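Local coordinates for toxin PAU_02230 (Photorhabdus asymbiotica subsp. asymbiotica ATCC 43949, PDB 6HV6), which is a bacterial toxin, also called PaTox, whose modelled part combines many helices with a six-stranded antiparallel sheet, at residues K220-I225 with N234-S239; N189-G194 with L200-L205. The protein carries 1 engineered substitution. One frame throughout, in Å; residues are numbered along the deposited sequence.

Interaction 1: K220-I225 with N234-S239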
ATOM      1  N   LYS A 220       8.402  -6.511  -9.605  1.00 25.96           N
ATOM      2  CA  LYS A 220       7.498  -7.529 -10.143  1.00 31.20           C
ATOM      3  C   LYS A 220       7.091  -8.534  -9.075  1.00 26.48           C
ATOM      4  O   LYS A 220       5.933  -8.963  -9.023  1.00 25.16           O
ATOM      5  CB  LYS A 220       8.161  -8.259 -11.312  1.00 34.95           C
ATOM      6  CG  LYS A 220       8.104  -7.505 -12.625  1.00 49.98           C
ATOM      7  CD  LYS A 220       8.662  -8.358 -13.760  1.00 61.78           C
ATOM      8  CE  LYS A 220       9.990  -7.816 -14.289  1.00 64.15           C
ATOM      9  NZ  LYS A 220       9.848  -6.473 -14.911  1.00 64.55           N
ATOM     10  N   MET A 221       8.050  -8.962  -8.251  1.00 25.24           N
ATOM     11  CA  MET A 221       7.728  -9.903  -7.186  0.53 26.33           C
ATOM     12  C   MET A 221       6.735  -9.308  -6.207  1.00 25.17           C
ATOM     13  O   MET A 221       5.789  -9.987  -5.784  1.00 25.35           O
ATOM     14  CB  MET A 221       9.000 -10.332  -6.465  0.53 27.59           C
ATOM     15  CG  MET A 221       9.925 -11.134  -7.333  0.53 32.49           C
ATOM     16  SD  MET A 221      11.496 -11.376  -6.511  0.53 39.43           S
ATOM     17  CE  MET A 221      10.945 -12.170  -4.998  0.53 40.02           C
ATOM     18  N   LEU A 222       6.925  -8.041  -5.819  1.00 20.42           N
ATOM     19  CA  LEU A 222       5.985  -7.396  -4.906  1.00 22.28           C
ATOM     20  C   LEU A 222       4.587  -7.345  -5.514  1.00 25.34           C
ATOM     21  O   LEU A 222       3.606  -7.749  -4.885  1.00 24.35           O
ATOM     22  CB  LEU A 222       6.459  -5.977  -4.561  1.00 22.16           C
ATOM     23  CG  LEU A 222       7.650  -5.897  -3.604  1.00 24.96           C
ATOM     24  CD1 LEU A 222       8.229  -4.487  -3.546  1.00 20.47           C
ATOM     25  CD2 LEU A 222       7.234  -6.375  -2.217  1.00 23.70           C
ATOM     26  N   MET A 223       4.482  -6.833  -6.738  1.00 24.19           N
ATOM     27  CA  MET A 223       3.181  -6.751  -7.389  1.00 24.19           C
ATOM     28  C   MET A 223       2.579  -8.140  -7.601  1.00 26.18           C
ATOM     29  O   MET A 223       1.358  -8.310  -7.520  1.00 28.37           O
ATOM     30  CB  MET A 223       3.335  -5.993  -8.710  1.00 24.80           C
ATOM     31  CG  MET A 223       2.062  -5.445  -9.266  1.00 37.50           C
ATOM     32  SD  MET A 223       1.206  -4.269  -8.181  1.00 32.73           S
ATOM     33  CE  MET A 223      -0.378  -4.316  -9.014  1.00 33.85           C
ATOM     34  N   GLY A 224       3.415  -9.156  -7.831  1.00 23.10           N
ATOM     35  CA  GLY A 224       2.889 -10.504  -8.007  1.00 24.74           C
ATOM     36  C   GLY A 224       2.173 -11.055  -6.787  1.00 25.88           C
ATOM     37  O   GLY A 224       1.355 -11.976  -6.916  1.00 26.29           O
ATOM     38  N   ILE A 225       2.442 -10.505  -5.601  1.00 23.71           N
ATOM     39  CA  ILE A 225       1.680 -10.905  -4.415  1.00 22.55           C
ATOM     40  C   ILE A 225       0.185 -10.669  -4.619  1.00 28.58           C
ATOM     41  O   ILE A 225      -0.649 -11.358  -4.008  1.00 27.77           O
ATOM     42  CB  ILE A 225       2.213 -10.169  -3.170  1.00 27.42           C
ATOM     43  CG1 ILE A 225       3.687 -10.523  -2.947  1.00 29.19           C
ATOM     44  CG2 ILE A 225       1.411 -10.520  -1.932  1.00 28.48           C
ATOM     45  CD1 ILE A 225       4.328  -9.797  -1.764  1.00 27.84           C
ATOM     46  N   ASN A 234       2.504 -16.674   1.435  1.00 27.60           N
ATOM     47  CA  ASN A 234       3.386 -16.159   0.380  1.00 26.80           C
ATOM     48  C   ASN A 234       4.760 -15.906   0.976  1.00 27.66           C
ATOM     49  O   ASN A 234       4.869 -15.191   1.975  1.00 25.47           O
ATOM     50  CB  ASN A 234       2.816 -14.860  -0.209  1.00 25.12           C
ATOM     51  CG  ASN A 234       3.713 -14.263  -1.307  1.00 30.70           C
ATOM     52  OD1 ASN A 234       4.638 -13.521  -1.009  1.00 30.57           O
ATOM     53  ND2 ASN A 234       3.454 -14.616  -2.574  1.00 21.03           N
ATOM     54  N   PRO A 235       5.837 -16.469   0.413  1.00 27.32           N
ATOM     55  CA  PRO A 235       7.139 -16.347   1.085  1.00 30.47           C
ATOM     56  C   PRO A 235       7.673 -14.922   1.121  1.00 26.47           C
ATOM     57  O   PRO A 235       8.347 -14.559   2.091  1.00 30.97           O
ATOM     58  CB  PRO A 235       8.048 -17.292   0.282  1.00 31.16           C
ATOM     59  CG  PRO A 235       7.393 -17.433  -1.036  1.00 31.42           C
ATOM     60  CD  PRO A 235       5.914 -17.277  -0.817  1.00 28.59           C
ATOM     61  N   LEU A 236       7.361 -14.086   0.134  1.00 23.02           N
ATOM     62  CA  LEU A 236       7.856 -12.714   0.172  1.00 24.64           C
ATOM     63  C   LEU A 236       7.141 -11.903   1.239  1.00 25.61           C
ATOM     64  O   LEU A 236       7.776 -11.151   1.983  1.00 26.62           O
ATOM     65  CB  LEU A 236       7.699 -12.049  -1.199  1.00 22.54           C
ATOM     66  CG  LEU A 236       8.158 -10.588  -1.260  1.00 25.39           C
ATOM     67  CD1 LEU A 236       9.613 -10.433  -0.791  1.00 28.60           C
ATOM     68  CD2 LEU A 236       8.024 -10.064  -2.691  1.00 24.30           C
ATOM     69  N   TYR A 237       5.815 -12.041   1.322  1.00 28.06           N
ATOM     70  CA  TYR A 237       5.056 -11.377   2.379  1.00 28.88           C
ATOM     71  C   TYR A 237       5.513 -11.824   3.764  1.00 30.21           C
ATOM     72  O   TYR A 237       5.678 -10.994   4.666  1.00 31.05           O
ATOM     73  CB  TYR A 237       3.564 -11.650   2.204  1.00 27.55           C
ATOM     74  CG  TYR A 237       2.717 -11.019   3.290  1.00 27.29           C
ATOM     75  CD1 TYR A 237       2.605  -9.647   3.394  1.00 26.12           C
ATOM     76  CD2 TYR A 237       2.032 -11.803   4.208  1.00 31.24           C
ATOM     77  CE1 TYR A 237       1.837  -9.062   4.388  1.00 25.97           C
ATOM     78  CE2 TYR A 237       1.262 -11.230   5.205  1.00 37.05           C
ATOM     79  CZ  TYR A 237       1.163  -9.859   5.286  1.00 32.18           C
ATOM     80  OH  TYR A 237       0.400  -9.274   6.270  1.00 28.92           O
ATOM     81  N   LYS A 238       5.719 -13.131   3.954  1.00 29.78           N
ATOM     82  CA  LYS A 238       6.207 -13.619   5.245  1.00 26.21           C
ATOM     83  C   LYS A 238       7.566 -13.012   5.587  1.00 27.13           C
ATOM     84  O   LYS A 238       7.818 -12.653   6.742  1.00 35.09           O
ATOM     85  CB  LYS A 238       6.291 -15.154   5.245  1.00 31.34           C
ATOM     86  CG  LYS A 238       4.930 -15.854   5.379  1.00 36.86           C
ATOM     87  CD  LYS A 238       5.033 -17.271   5.957  1.00 46.31           C
ATOM     88  CE  LYS A 238       5.621 -18.245   4.976  1.00 50.32           C
ATOM     89  NZ  LYS A 238       5.389 -19.695   5.357  1.00 50.87           N
ATOM     90  N   SER A 239       8.454 -12.878   4.596  1.00 27.13           N
ATOM     91  CA  SER A 239       9.769 -12.292   4.865  1.00 30.88           C
ATOM     92  C   SER A 239       9.650 -10.814   5.216  1.00 28.46           C
ATOM     93  O   SER A 239      10.388 -10.311   6.074  1.00 32.76           O
ATOM     94  CB  SER A 239      10.698 -12.474   3.658  1.00 31.68           C
ATOM     95  OG  SER A 239      11.006 -13.835   3.408  1.00 33.73           O
TER
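L236 points one methyl, CD2, into a notch formed by M221, L222 and I225. Its CG stands anti to the backbone N (chi1 179°), which carries the branch across toward helix 215-224. CD2 lies 3.8 Å from L222 CD2, and the two leucine side chains cross at about a right angle. The same methyl is 3.9 Å from M221 CB and also touches M221 O. I225 reaches over with its longer branch. The extended CG1-CD1 arm runs at about a right angle to L236, and I225 CD1 comes within 3.8 Å of L236 CD2.

The contact joins two consecutive helices, 215-224 and 235-244, linked by a loop. N234 is the N-cap of the second helix. Its OD1 accepts a nearly straight bond from Y237 N (3.0 Å, N-H...O angle 167°), in the carbonyl plane and on a lone pair. A second bond to OD1, from L236 N, is weak and strongly bent. The straight bond probably fixes the rotation of the amide. I225 CG1 passes above the amide plane, displaced toward its O and N side, 3.7 Å from N234 OD1. Beyond the cap, I225 CD1 also brushes Y237 CB at 4.4 Å. The apolar cluster continues outside the pair: M221 packs on I365, L236 on I364 and L205, and L222 and I225 on Y191.

Interaction 2: N189-G194 with L200-L205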
ATOM      1  N   ASN A 189      -1.190  -1.176  -1.431  1.00 26.54           N
ATOM      2  CA  ASN A 189      -2.593  -1.463  -1.121  1.00 25.73           C
ATOM      3  C   ASN A 189      -3.222  -2.405  -2.133  1.00 28.52           C
ATOM      4  O   ASN A 189      -4.183  -3.113  -1.803  1.00 33.04           O
ATOM      5  CB  ASN A 189      -3.383  -0.161  -1.021  1.00 29.63           C
ATOM      6  CG  ASN A 189      -3.091   0.563   0.262  1.00 41.78           C
ATOM      7  OD1 ASN A 189      -2.551  -0.035   1.199  1.00 43.98           O
ATOM      8  ND2 ASN A 189      -3.442   1.842   0.331  1.00 47.04           N
ATOM      9  N   LEU A 190      -2.694  -2.442  -3.349  1.00 25.78           N
ATOM     10  CA  LEU A 190      -3.182  -3.415  -4.312  1.00 28.57           C
ATOM     11  C   LEU A 190      -2.750  -4.824  -3.930  1.00 38.16           C
ATOM     12  O   LEU A 190      -3.573  -5.737  -3.861  1.00 39.72           O
ATOM     13  CB  LEU A 190      -2.676  -3.066  -5.709  1.00 26.71           C
ATOM     14  CG  LEU A 190      -3.415  -1.930  -6.420  1.00 28.69           C
ATOM     15  CD1 LEU A 190      -2.861  -1.757  -7.821  1.00 26.52           C
ATOM     16  CD2 LEU A 190      -4.894  -2.250  -6.462  1.00 32.36           C
ATOM     17  N   TYR A 191      -1.460  -5.029  -3.684  1.00 32.74           N
ATOM     18  CA  TYR A 191      -0.991  -6.398  -3.533  1.00 35.19           C
ATOM     19  C   TYR A 191      -0.992  -6.889  -2.092  1.00 40.37           C
ATOM     20  O   TYR A 191      -0.821  -8.094  -1.877  1.00 44.76           O
ATOM     21  CB  TYR A 191       0.407  -6.577  -4.150  1.00 30.79           C
ATOM     22  CG  TYR A 191       1.525  -5.754  -3.565  1.00 27.32           C
ATOM     23  CD1 TYR A 191       2.044  -4.665  -4.257  1.00 25.53           C
ATOM     24  CD2 TYR A 191       2.094  -6.077  -2.337  1.00 29.05           C
ATOM     25  CE1 TYR A 191       3.075  -3.923  -3.746  1.00 27.53           C
ATOM     26  CE2 TYR A 191       3.122  -5.330  -1.815  1.00 24.13           C
ATOM     27  CZ  TYR A 191       3.604  -4.255  -2.528  1.00 26.16           C
ATOM     28  OH  TYR A 191       4.621  -3.498  -2.023  1.00 25.79           O
ATOM     29  N   LEU A 192      -1.197  -6.012  -1.106  1.00 30.97           N
ATOM     30  CA  LEU A 192      -1.290  -6.465   0.276  1.00 38.27           C
ATOM     31  C   LEU A 192      -2.693  -6.896   0.675  1.00 50.56           C
ATOM     32  O   LEU A 192      -2.871  -7.375   1.796  1.00 56.59           O
ATOM     33  CB  LEU A 192      -0.802  -5.387   1.245  1.00 38.80           C
ATOM     34  CG  LEU A 192       0.722  -5.282   1.364  1.00 36.46           C
ATOM     35  CD1 LEU A 192       1.108  -4.278   2.442  1.00 38.72           C
ATOM     36  CD2 LEU A 192       1.364  -6.642   1.613  1.00 42.36           C
ATOM     37  N   LYS A 193      -3.687  -6.730  -0.195  1.00 55.12           N
ATOM     38  CA  LYS A 193      -5.031  -7.252   0.046  1.00 66.86           C
ATOM     39  C   LYS A 193      -5.573  -6.810   1.403  1.00 69.78           C
ATOM     40  O   LYS A 193      -6.090  -7.614   2.182  1.00 81.62           O
ATOM     41  CB  LYS A 193      -5.048  -8.777  -0.051  1.00 72.97           C
ATOM     42  CG  LYS A 193      -4.590  -9.347  -1.373  1.00 76.15           C
ATOM     43  CD  LYS A 193      -4.630 -10.871  -1.324  1.00 76.61           C
ATOM     44  CE  LYS A 193      -4.090 -11.449  -2.604  1.00 71.37           C
ATOM     45  NZ  LYS A 193      -2.885 -10.674  -2.999  1.00 66.36           N
ATOM     46  N   GLY A 194      -5.433  -5.522   1.700  1.00 59.69           N
ATOM     47  CA  GLY A 194      -5.953  -4.989   2.943  1.00 50.69           C
ATOM     48  C   GLY A 194      -5.174  -5.345   4.192  1.00 51.15           C
ATOM     49  O   GLY A 194      -5.544  -4.889   5.280  1.00 51.17           O
ATOM     50  N   LEU A 200       7.960  -0.277   5.897  1.00 27.42           N
ATOM     51  CA  LEU A 200       9.318  -0.316   6.433  1.00 26.18           C
ATOM     52  C   LEU A 200      10.152  -1.429   5.798  1.00 26.22           C
ATOM     53  O   LEU A 200      11.214  -1.132   5.229  1.00 22.46           O
ATOM     54  CB  LEU A 200       9.283  -0.414   7.966  1.00 32.31           C
ATOM     55  CG  LEU A 200      10.624  -0.694   8.668  1.00 33.34           C
ATOM     56  CD1 LEU A 200      11.655   0.401   8.393  1.00 30.46           C
ATOM     57  CD2 LEU A 200      10.434  -0.868  10.181  1.00 35.43           C
ATOM     58  N   PRO A 201       9.735  -2.700   5.846  1.00 23.73           N
ATOM     59  CA  PRO A 201      10.567  -3.730   5.204  1.00 26.88           C
ATOM     60  C   PRO A 201      10.607  -3.594   3.695  1.00 27.86           C
ATOM     61  O   PRO A 201      11.625  -3.947   3.090  1.00 22.53           O
ATOM     62  CB  PRO A 201       9.905  -5.049   5.635  1.00 23.14           C
ATOM     63  CG  PRO A 201       8.466  -4.662   5.926  1.00 27.77           C
ATOM     64  CD  PRO A 201       8.571  -3.285   6.532  1.00 23.76           C
ATOM     65  N   GLU A 202       9.527  -3.118   3.065  1.00 22.94           N
ATOM     66  CA  GLU A 202       9.570  -2.883   1.626  1.00 18.73           C
ATOM     67  C   GLU A 202      10.667  -1.885   1.282  1.00 19.41           C
ATOM     68  O   GLU A 202      11.455  -2.107   0.358  1.00 23.86           O
ATOM     69  CB  GLU A 202       8.196  -2.401   1.133  1.00 17.90           C
ATOM     70  CG  GLU A 202       7.179  -3.545   1.090  1.00 20.64           C
ATOM     71  CD  GLU A 202       5.728  -3.082   1.104  1.00 28.27           C
ATOM     72  OE1 GLU A 202       5.454  -1.883   1.309  1.00 23.69           O
ATOM     73  OE2 GLU A 202       4.852  -3.940   0.897  1.00 37.06           O
ATOM     74  N   SER A 203      10.741  -0.786   2.034  1.00 21.08           N
ATOM     75  CA  SER A 203      11.751   0.240   1.773  1.00 25.15           C
ATOM     76  C   SER A 203      13.163  -0.303   1.976  1.00 26.67           C
ATOM     77  O   SER A 203      14.047  -0.076   1.145  1.00 24.47           O
ATOM     78  CB  SER A 203      11.515   1.439   2.688  1.00 23.40           C
ATOM     79  OG  SER A 203      10.293   2.094   2.385  1.00 24.23           O
ATOM     80  N   VAL A 204      13.391  -1.017   3.080  1.00 23.34           N
ATOM     81  CA  VAL A 204      14.712  -1.586   3.359  1.00 24.36           C
ATOM     82  C   VAL A 204      15.101  -2.595   2.289  1.00 25.89           C
ATOM     83  O   VAL A 204      16.238  -2.592   1.801  1.00 23.00           O
ATOM     84  CB  VAL A 204      14.735  -2.225   4.761  1.00 25.46           C
ATOM     85  CG1 VAL A 204      16.014  -3.033   4.962  1.00 31.01           C
ATOM     86  CG2 VAL A 204      14.606  -1.156   5.830  1.00 27.99           C
ATOM     87  N   LEU A 205      14.166  -3.474   1.902  1.00 23.24           N
ATOM     88  CA  LEU A 205      14.475  -4.490   0.898  1.00 24.21           C
ATOM     89  C   LEU A 205      14.730  -3.860  -0.470  1.00 28.39           C
ATOM     90  O   LEU A 205      15.637  -4.281  -1.199  1.00 26.87           O
ATOM     91  CB  LEU A 205      13.322  -5.507   0.820  1.00 24.95           C
ATOM     92  CG  LEU A 205      13.551  -6.786   0.009  1.00 23.87           C
ATOM     93  CD1 LEU A 205      14.640  -7.630   0.653  1.00 24.78           C
ATOM     94  CD2 LEU A 205      12.244  -7.598  -0.143  1.00 22.49           C
TER
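E202 spans the gap to Y191 and L192, and it alone of residues 200-205 touches 189-194. It sits in the first turn of helix 199-211, after L200 and P201. P201 packs on L240 and H244 of helix 235-244. Next comes E202. Its CG is anti to the carbonyl carbon (chi1 -74°), and the chain beyond is extended, which carries the carboxylate out from its own helix. Y191 and L192 come at it from the opposite direction. The Y191 ring carbon CG lies between the backbone N and the carbonyl carbon (chi1 61°), a setting that directs OH at E202.

OE2 makes the nearest approach. E202 OE2 is 3.0 Å from Y191 OH, a weak and uncertain hydrogen bond, since the hydroxyl may turn its proton to a different acceptor. OE2 sits at the ring edge, near the ring plane, 3.5 Å from Y191 CE2. The carboxylate is turned 68° against the ring. Here the short helix 188-191 faces helix 199-211, the next helix in the chain, and the backbones stay far apart: the nearest CA atoms, of L192 and E202, are 11.5 Å from each other. L192 adds an apolar neighbour, with CD1 4.1 Å from E202 OE2. All three touching residues are buried, but they cover just 98 Å². Further along, L205 packs on L361, I364 and I365 of helix 361-365.

After strand 182-185, at one edge of the six-stranded sheet, the chain enters helix 188-191. Interaction 2 closes the short loop from there to helix 199-211. The chain then passes into helix 215-224, and interaction 1 closes the loop through residues 226-233, between its two segments, at the start of helix 235-244. The two loops follow in series and neither nests nor crosses, yet the contacts touch in space, with centres 9 Å apart. K193 NZ lies close to I225 O, but that side chain is poorly ordered and the bond is doubtful. L192 packs against Y237. Four successive helices are thereby joined, and both contacts border helix 361-365.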